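Local structure of metallo-beta-lactamase (Serratia marcescens, 6K4X) at residues K61-S73 with M84-N98. The protein is a zinc-dependent subclass B3 beta-lactamase that hydrolyses the beta-lactam ring of antibiotics, here with a sulfanylbenzoic acid inhibitor bound at its zinc site. Numbering follows the deposited sequence.
With ZN (zinc ion), chain B; D0U (4-azanyl-2-sulfanyl-benzoic acid), chain E.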
ATOM      1  N   LYS A  61       4.385   1.824 -20.721  1.00  7.69           N
ATOM      2  CA  LYS A  61       3.754   3.091 -21.041  1.00  8.50           C
ATOM      3  C   LYS A  61       2.732   3.468 -19.976  1.00  7.79           C
ATOM      4  O   LYS A  61       1.935   2.635 -19.539  1.00  8.07           O
ATOM      5  CB  LYS A  61       2.995   2.981 -22.359  1.00  9.57           C
ATOM      6  CG  LYS A  61       3.864   2.677 -23.569  1.00 13.82           C
ATOM      7  CD  LYS A  61       3.066   2.428 -24.842  1.00 18.85           C
ATOM      8  CE  LYS A  61       2.231   3.616 -25.263  1.00 25.03           C
ATOM      9  NZ  LYS A  61       0.797   3.410 -24.944  1.00 34.15           N
ATOM     10  N   LEU A  62       2.741   4.738 -19.587  1.00  7.91           N
ATOM     11  CA  LEU A  62       1.798   5.224 -18.583  1.00  7.83           C
ATOM     12  C   LEU A  62       0.359   5.004 -19.066  1.00  7.61           C
ATOM     13  O   LEU A  62      -0.525   4.676 -18.284  1.00  7.56           O
ATOM     14  CB  LEU A  62       2.055   6.706 -18.302  1.00  8.57           C
ATOM     15  CG  LEU A  62       3.414   7.035 -17.691  1.00 10.35           C
ATOM     16  CD1 LEU A  62       3.459   8.492 -17.261  1.00 13.06           C
ATOM     17  CD2 LEU A  62       3.742   6.128 -16.527  1.00 12.25           C
ATOM     18  N   SER A  63       0.106   5.164 -20.368  1.00  7.73           N
ATOM     19  CA  SER A  63      -1.246   5.058 -20.892  1.00  8.50           C
ATOM     20  C   SER A  63      -1.792   3.630 -20.767  1.00  7.61           C
ATOM     21  O   SER A  63      -2.987   3.431 -20.870  1.00  8.64           O
ATOM     22  CB  SER A  63      -1.314   5.527 -22.326  1.00 10.66           C
ATOM     23  OG  SER A  63      -0.497   4.743 -23.141  1.00 12.05           O
ATOM     24  N   ASP A  64      -0.904   2.665 -20.538  1.00  6.72           N
ATOM     25  CA  ASP A  64      -1.319   1.278 -20.356  1.00  6.66           C
ATOM     26  C   ASP A  64      -1.644   0.931 -18.899  1.00  6.38           C
ATOM     27  O   ASP A  64      -2.108  -0.164 -18.637  1.00  6.31           O
ATOM     28  CB  ASP A  64      -0.260   0.326 -20.881  1.00  7.28           C
ATOM     29  CG  ASP A  64      -0.258   0.238 -22.395  1.00  8.63           C
ATOM     30  OD1 ASP A  64      -1.296   0.542 -23.022  1.00  8.95           O
ATOM     31  OD2 ASP A  64       0.817  -0.100 -22.931  1.00  9.84           O
ATOM     32  N   VAL A  65      -1.449   1.869 -17.969  1.00  6.17           N
ATOM     33  CA  VAL A  65      -1.858   1.659 -16.576  1.00  6.78           C
ATOM     34  C   VAL A  65      -3.360   1.933 -16.472  1.00  6.28           C
ATOM     35  O   VAL A  65      -3.809   3.059 -16.720  1.00  7.31           O
ATOM     36  CB  VAL A  65      -1.084   2.580 -15.626  1.00  7.20           C
ATOM     37  CG1 VAL A  65      -1.561   2.390 -14.194  1.00  8.08           C
ATOM     38  CG2 VAL A  65       0.425   2.383 -15.726  1.00  7.67           C
ATOM     39  N   LYS A  66      -4.134   0.904 -16.135  1.00  6.49           N
ATOM     40  CA  LYS A  66      -5.587   0.995 -16.211  1.00  6.74           C
ATOM     41  C   LYS A  66      -6.252   1.219 -14.855  1.00  6.63           C
ATOM     42  O   LYS A  66      -7.342   1.790 -14.814  1.00  7.34           O
ATOM     43  CB  LYS A  66      -6.160  -0.262 -16.864  1.00  6.83           C
ATOM     44  CG  LYS A  66      -5.626  -0.526 -18.262  1.00  7.27           C
ATOM     45  CD  LYS A  66      -5.642   0.657 -19.196  1.00  7.71           C
ATOM     46  CE  LYS A  66      -5.115   0.307 -20.573  1.00  8.27           C
ATOM     47  NZ  LYS A  66      -5.060   1.472 -21.473  1.00  9.09           N
ATOM     48  N   TYR A  67      -5.607   0.766 -13.785  1.00  6.22           N
ATOM     49  CA  TYR A  67      -6.120   0.948 -12.425  1.00  6.32           C
ATOM     50  C   TYR A  67      -4.973   1.413 -11.543  1.00  5.82           C
ATOM     51  O   TYR A  67      -3.828   0.949 -11.720  1.00  6.84           O
ATOM     52  CB  TYR A  67      -6.664  -0.348 -11.829  1.00  7.21           C
ATOM     53  CG  TYR A  67      -7.937  -0.840 -12.457  1.00  7.80           C
ATOM     54  CD1 TYR A  67      -9.114  -0.155 -12.254  1.00  8.88           C
ATOM     55  CD2 TYR A  67      -7.980  -1.980 -13.237  1.00 10.26           C
ATOM     56  CE1 TYR A  67     -10.310  -0.579 -12.800  1.00 10.83           C
ATOM     57  CE2 TYR A  67      -9.175  -2.417 -13.807  1.00 12.79           C
ATOM     58  CZ  TYR A  67     -10.340  -1.710 -13.587  1.00 12.07           C
ATOM     59  OH  TYR A  67     -11.543  -2.108 -14.117  1.00 16.59           O
ATOM     60  N   ILE A  68      -5.283   2.299 -10.599  1.00  5.53           N
ATOM     61  CA  ILE A  68      -4.396   2.654  -9.508  1.00  6.15           C
ATOM     62  C   ILE A  68      -5.120   2.234  -8.231  1.00  5.76           C
ATOM     63  O   ILE A  68      -6.220   2.723  -7.951  1.00  6.96           O
ATOM     64  CB  ILE A  68      -4.080   4.158  -9.496  1.00  6.39           C
ATOM     65  CG1 ILE A  68      -3.420   4.607 -10.794  1.00  6.49           C
ATOM     66  CG2 ILE A  68      -3.225   4.505  -8.293  1.00  7.32           C
ATOM     67  CD1 ILE A  68      -3.393   6.106 -11.017  1.00  7.73           C
ATOM     68  N   LEU A  69      -4.492   1.372  -7.453  1.00  5.49           N
ATOM     69  CA  LEU A  69      -5.050   0.855  -6.223  1.00  5.80           C
ATOM     70  C   LEU A  69      -4.460   1.622  -5.055  1.00  6.01           C
ATOM     71  O   LEU A  69      -3.246   1.753  -4.982  1.00  7.47           O
ATOM     72  CB  LEU A  69      -4.722  -0.634  -6.098  1.00  6.36           C
ATOM     73  CG  LEU A  69      -5.057  -1.485  -7.317  1.00  7.02           C
ATOM     74  CD1 LEU A  69      -4.778  -2.942  -7.022  1.00  7.88           C
ATOM     75  CD2 LEU A  69      -6.477  -1.277  -7.781  1.00  7.82           C
ATOM     76  N   SER A  70      -5.298   2.054  -4.116  1.00  5.62           N
ATOM     77  CA  SER A  70      -4.852   2.814  -2.957  1.00  5.48           C
ATOM     78  C   SER A  70      -4.864   1.920  -1.724  1.00  5.85           C
ATOM     79  O   SER A  70      -5.898   1.301  -1.410  1.00  6.61           O
ATOM     80  CB  SER A  70      -5.747   4.006  -2.756  1.00  5.75           C
ATOM     81  OG  SER A  70      -5.424   4.711  -1.554  1.00  6.54           O
ATOM     82  N   THR A  71      -3.758   1.899  -0.978  1.00  5.76           N
ATOM     83  CA  THR A  71      -3.754   1.297   0.368  1.00  6.25           C
ATOM     84  C   THR A  71      -4.547   2.190   1.333  1.00  6.03           C
ATOM     85  O   THR A  71      -5.609   1.812   1.828  1.00  6.00           O
ATOM     86  CB  THR A  71      -2.333   1.046   0.895  1.00  6.97           C
ATOM     87  OG1 THR A  71      -1.593   2.268   0.827  1.00  7.06           O
ATOM     88  CG2 THR A  71      -1.622  -0.066   0.150  1.00  7.42           C
ATOM     89  N   HIS A  72      -4.031   3.394   1.605  1.00  6.08           N
ATOM     90  CA  HIS A  72      -4.777   4.327   2.409  1.00  6.12           C
ATOM     91  C   HIS A  72      -4.442   5.764   2.028  1.00  5.92           C
ATOM     92  O   HIS A  72      -3.442   6.068   1.381  1.00  6.14           O
ATOM     93  CB  HIS A  72      -4.613   4.079   3.920  1.00  6.17           C
ATOM     94  CG  HIS A  72      -3.304   4.502   4.491  1.00  5.40           C
ATOM     95  ND1 HIS A  72      -2.236   3.661   4.591  1.00  6.39           N
ATOM     96  CD2 HIS A  72      -2.896   5.683   5.023  1.00  5.59           C
ATOM     97  CE1 HIS A  72      -1.233   4.290   5.181  1.00  6.54           C
ATOM     98  NE2 HIS A  72      -1.592   5.572   5.451  1.00  6.27           N
ATOM     99  N   SER A  73      -5.326   6.656   2.487  1.00  6.30           N
ATOM    100  CA  SER A  73      -5.445   8.025   2.003  1.00  6.29           C
ATOM    101  C   SER A  73      -4.717   9.018   2.907  1.00  6.37           C
ATOM    102  O   SER A  73      -5.334   9.952   3.432  1.00  7.17           O
ATOM    103  CB  SER A  73      -6.906   8.344   1.884  1.00  7.05           C
ATOM    104  OG  SER A  73      -7.615   7.995   3.070  1.00  8.42           O
ATOM    105  N   MET A  84      -0.715  10.803 -11.060  1.00  7.36           N
ATOM    106  CA  MET A  84      -0.616   9.547 -11.812  1.00  7.08           C
ATOM    107  C   MET A  84      -1.933   9.249 -12.540  1.00  7.12           C
ATOM    108  O   MET A  84      -1.922   8.743 -13.666  1.00  7.24           O
ATOM    109  CB  MET A  84      -0.242   8.393 -10.890  1.00  7.43           C
ATOM    110  CG  MET A  84       1.191   8.432 -10.343  1.00  8.89           C
ATOM    111  SD  MET A  84       2.481   8.576 -11.583  1.00 10.57           S
ATOM    112  CE  MET A  84       1.905   7.370 -12.789  1.00  9.62           C
ATOM    113  N   GLN A  85      -3.074   9.547 -11.928  1.00  6.66           N
ATOM    114  CA  GLN A  85      -4.382   9.325 -12.556  1.00  7.22           C
ATOM    115  C   GLN A  85      -4.471  10.157 -13.843  1.00  6.79           C
ATOM    116  O   GLN A  85      -4.878   9.679 -14.877  1.00  7.95           O
ATOM    117  CB  GLN A  85      -5.490   9.674 -11.566  1.00  7.12           C
ATOM    118  CG  GLN A  85      -6.881   9.245 -12.018  1.00  7.55           C
ATOM    119  CD  GLN A  85      -7.428  10.087 -13.145  1.00  7.85           C
ATOM    120  OE1 GLN A  85      -7.303  11.314 -13.154  1.00  8.78           O
ATOM    121  NE2 GLN A  85      -8.047   9.436 -14.111  1.00  8.81           N
ATOM    122  N   LYS A  86      -4.032  11.414 -13.780  1.00  7.39           N
ATOM    123  CA  LYS A  86      -4.062  12.307 -14.943  0.50  9.06           C
ATOM    124  C   LYS A  86      -3.137  11.777 -16.041  1.00  9.38           C
ATOM    125  O   LYS A  86      -3.473  11.825 -17.221  1.00 11.35           O
ATOM    126  CB  LYS A  86      -3.597  13.711 -14.552  0.50  9.85           C
ATOM    127  CG  LYS A  86      -4.604  14.525 -13.763  0.50 11.24           C
ATOM    128  CD  LYS A  86      -4.104  15.900 -13.396  0.50 12.69           C
ATOM    129  CE  LYS A  86      -3.168  15.893 -12.207  0.50 14.87           C
ATOM    130  NZ  LYS A  86      -1.837  16.480 -12.511  0.50 15.43           N
ATOM    131  N   LEU A  87      -1.944  11.323 -15.660  1.00  8.82           N
ATOM    132  CA  LEU A  87      -0.945  10.882 -16.644  1.00  9.82           C
ATOM    133  C   LEU A  87      -1.407   9.596 -17.333  1.00  9.31           C
ATOM    134  O   LEU A  87      -1.003   9.345 -18.476  1.00 12.43           O
ATOM    135  CB  LEU A  87       0.419  10.663 -15.991  1.00 10.14           C
ATOM    136  CG  LEU A  87       1.177  11.918 -15.564  1.00 11.63           C
ATOM    137  CD1 LEU A  87       2.374  11.536 -14.720  1.00 14.03           C
ATOM    138  CD2 LEU A  87       1.606  12.738 -16.767  1.00 15.04           C
ATOM    139  N   THR A  88      -2.157   8.738 -16.638  1.00  8.39           N
ATOM    140  CA  THR A  88      -2.454   7.392 -17.111  1.00  7.96           C
ATOM    141  C   THR A  88      -3.863   7.289 -17.695  1.00  8.43           C
ATOM    142  O   THR A  88      -4.083   6.441 -18.561  1.00  9.15           O
ATOM    143  CB  THR A  88      -2.330   6.361 -15.984  1.00  7.41           C
ATOM    144  OG1 THR A  88      -3.236   6.709 -14.930  1.00  7.29           O
ATOM    145  CG2 THR A  88      -0.911   6.268 -15.457  1.00  8.24           C
ATOM    146  N   GLY A  89      -4.803   8.079 -17.170  1.00  8.08           N
ATOM    147  CA  GLY A  89      -6.227   7.900 -17.424  1.00  8.08           C
ATOM    148  C   GLY A  89      -6.854   6.797 -16.588  1.00  8.49           C
ATOM    149  O   GLY A  89      -8.019   6.461 -16.820  1.00  8.69           O
ATOM    150  N   ALA A  90      -6.117   6.225 -15.624  1.00  7.23           N
ATOM    151  CA  ALA A  90      -6.562   5.076 -14.850  1.00  7.32           C
ATOM    152  C   ALA A  90      -7.749   5.439 -13.956  1.00  6.95           C
ATOM    153  O   ALA A  90      -7.981   6.594 -13.595  1.00  7.61           O
ATOM    154  CB  ALA A  90      -5.408   4.547 -14.030  1.00  7.21           C
ATOM    155  N   THR A  91      -8.446   4.394 -13.546  1.00  6.70           N
ATOM    156  CA  THR A  91      -9.443   4.466 -12.485  1.00  6.79           C
ATOM    157  C   THR A  91      -8.763   4.164 -11.160  1.00  6.80           C
ATOM    158  O   THR A  91      -7.949   3.223 -11.081  1.00  6.84           O
ATOM    159  CB  THR A  91     -10.577   3.478 -12.727  1.00  7.07           C
ATOM    160  OG1 THR A  91     -11.211   3.881 -13.943  1.00  8.71           O
ATOM    161  CG2 THR A  91     -11.593   3.447 -11.613  1.00  8.52           C
ATOM    162  N   VAL A  92      -9.068   4.952 -10.133  1.00  6.41           N
ATOM    163  CA  VAL A  92      -8.508   4.776  -8.806  1.00  6.39           C
ATOM    164  C   VAL A  92      -9.488   3.966  -7.956  1.00  6.34           C
ATOM    165  O   VAL A  92     -10.662   4.324  -7.856  1.00  7.45           O
ATOM    166  CB  VAL A  92      -8.250   6.148  -8.166  1.00  6.86           C
ATOM    167  CG1 VAL A  92      -7.705   6.004  -6.762  1.00  7.27           C
ATOM    168  CG2 VAL A  92      -7.317   6.987  -9.034  1.00  6.92           C
ATOM    169  N   LEU A  93      -9.009   2.891  -7.324  1.00  6.17           N
ATOM    170  CA  LEU A  93      -9.854   2.035  -6.516  1.00  6.05           C
ATOM    171  C   LEU A  93      -9.393   2.083  -5.068  1.00  6.42           C
ATOM    172  O   LEU A  93      -8.199   2.032  -4.787  1.00  7.01           O
ATOM    173  CB  LEU A  93      -9.804   0.605  -7.022  1.00  7.03           C
ATOM    174  CG  LEU A  93     -10.266   0.407  -8.455  1.00  8.07           C
ATOM    175  CD1 LEU A  93     -10.156  -1.045  -8.857  1.00  9.42           C
ATOM    176  CD2 LEU A  93     -11.675   0.892  -8.685  1.00  8.60           C
ATOM    177  N   ALA A  94     -10.353   2.134  -4.141  1.00  6.42           N
ATOM    178  CA  ALA A  94     -10.057   2.300  -2.740  1.00  6.73           C
ATOM    179  C   ALA A  94     -11.177   1.711  -1.896  1.00  6.54           C
ATOM    180  O   ALA A  94     -12.331   1.543  -2.342  1.00  6.79           O
ATOM    181  CB  ALA A  94      -9.865   3.756  -2.410  1.00  7.24           C
ATOM    182  N   GLY A  95     -10.869   1.520  -0.615  1.00  6.15           N
ATOM    183  CA  GLY A  95     -11.892   1.161   0.335  1.00  6.27           C
ATOM    184  C   GLY A  95     -12.944   2.246   0.429  1.00  6.56           C
ATOM    185  O   GLY A  95     -12.649   3.432   0.312  1.00  7.03           O
ATOM    186  N   ALA A  96     -14.200   1.839   0.664  1.00  6.70           N
ATOM    187  CA  ALA A  96     -15.352   2.739   0.601  1.00  7.29           C
ATOM    188  C   ALA A  96     -15.143   3.992   1.437  1.00  6.65           C
ATOM    189  O   ALA A  96     -15.471   5.075   0.973  1.00  7.06           O
ATOM    190  CB  ALA A  96     -16.600   2.012   1.049  1.00  8.50           C
ATOM    191  N   ALA A  97     -14.647   3.840   2.661  1.00  6.51           N
ATOM    192  CA  ALA A  97     -14.584   4.962   3.589  1.00  6.66           C
ATOM    193  C   ALA A  97     -13.433   5.917   3.269  1.00  6.77           C
ATOM    194  O   ALA A  97     -13.371   6.969   3.867  1.00  8.96           O
ATOM    195  CB  ALA A  97     -14.464   4.439   5.007  1.00  7.69           C
ATOM    196  N   ASN A  98     -12.522   5.555   2.371  1.00  6.55           N
ATOM    197  CA  ASN A  98     -11.427   6.461   1.980  1.00  6.49           C
ATOM    198  C   ASN A  98     -11.682   7.142   0.630  1.00  6.67           C
ATOM    199  O   ASN A  98     -10.886   7.987   0.209  1.00  6.76           O
ATOM    200  CB  ASN A  98     -10.088   5.722   1.911  1.00  6.71           C
ATOM    201  CG  ASN A  98      -9.489   5.397   3.269  1.00  6.18           C
ATOM    202  OD1 ASN A  98     -10.046   5.739   4.317  1.00  6.73           O
ATOM    203  ND2 ASN A  98      -8.332   4.760   3.273  1.00  6.45           N
TER
HETATM  204 ZN    ZN B 301      -0.880   6.680   6.985  1.00  6.27          ZN
HETATM  205  O2  D0U E 304       1.724   4.599   7.143  1.00  6.85           O
HETATM  206  C7  D0U E 304       2.050   4.614   8.350  1.00  6.52           C
HETATM  207  O1  D0U E 304       2.217   3.550   9.013  1.00  7.73           O
HETATM  208  C3  D0U E 304       2.237   5.896   9.081  1.00  6.68           C
HETATM  209  C2  D0U E 304       2.850   5.796  10.361  1.00  7.58           C
HETATM  210  C4  D0U E 304       1.864   7.153   8.573  1.00  6.72           C
HETATM  211  S1  D0U E 304       1.226   7.544   7.040  1.00  6.27           S
HETATM  212  C5  D0U E 304       2.089   8.271   9.407  1.00  7.61           C
HETATM  213  C6  D0U E 304       2.673   8.175  10.672  1.00  8.26           C
HETATM  214  N1  D0U E 304       2.911   9.305  11.444  1.00 11.20           N
HETATM  215  C1  D0U E 304       3.066   6.946  11.120  1.00  8.04           C
HETATM  216  O   HOH W   1      -4.740   5.539 -21.477  1.00 16.66           O
HETATM  217  O   HOH W   2      -5.707   4.232 -18.414  1.00 10.72           O
HETATM  218  O   HOH W   3      -8.115   1.969   0.148  1.00  6.70           O
HETATM  219  O   HOH W   4      -7.423   4.620   0.432  1.00  7.33           O
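A beta-alpha-beta crossover of the metallo-beta-lactamase fold joins 61-73 to 84-98, and the first strand runs on into the zinc site. Strands 65-69 and 91-95 lie side by side and parallel, in a mixed sheet where 37-40 flanks 65-69 and 126-129 flanks 91-95. Four backbone hydrogen bonds zip them together. Thr91 N donates to Lys66 O, and Ile68 N to Thr91 O. Leu93 N donates to Ile68 O, and Ser70 N to Leu93 O.

One sheet face carries Tyr67, Leu69, Thr91 and Leu93. Leu93 CD1 touches both Tyr67 CD1 (3.7 Å) and Leu69 CD2 (3.8 Å). Ile68 and Val92 point to the other face, where Ile68 meets helix 81-88. Ile68 turns CG1 anti to its carbonyl carbon (chi1 -59°) and extends CD1 onto the helix backbone, 3.6 Å from Gln85 N. Ala90 CB packs against Ile68 CG1.

Thr88 ends the helix and wedges against the start of the first strand. Its CG2 lies 3.7 Å from Val65 CB and also touches Leu62 O. Its OG1 donates to Met84 O and accepts from Ala90 N, forming an ST turn across Gly89, the first residue past the helix, which has positive phi. Thr88 N reaches Met84 O from the opposite face of that carbonyl. Gln85 NE2 bonds Ala90 O at 2.9 Å, in the plane of its own amide. Water 2 bridges Val65 O and Thr88 O.

Past the strands, water 4 links Ser70 OG to Asn98 ND2, which also bonds Thr151. Asp174 holds His72 ND1. His74 and His150 share the zinc with His72, whose NE2 binds it at 2.0 Å, while S1 of the inhibitor binds the same ion at 2.3 Å.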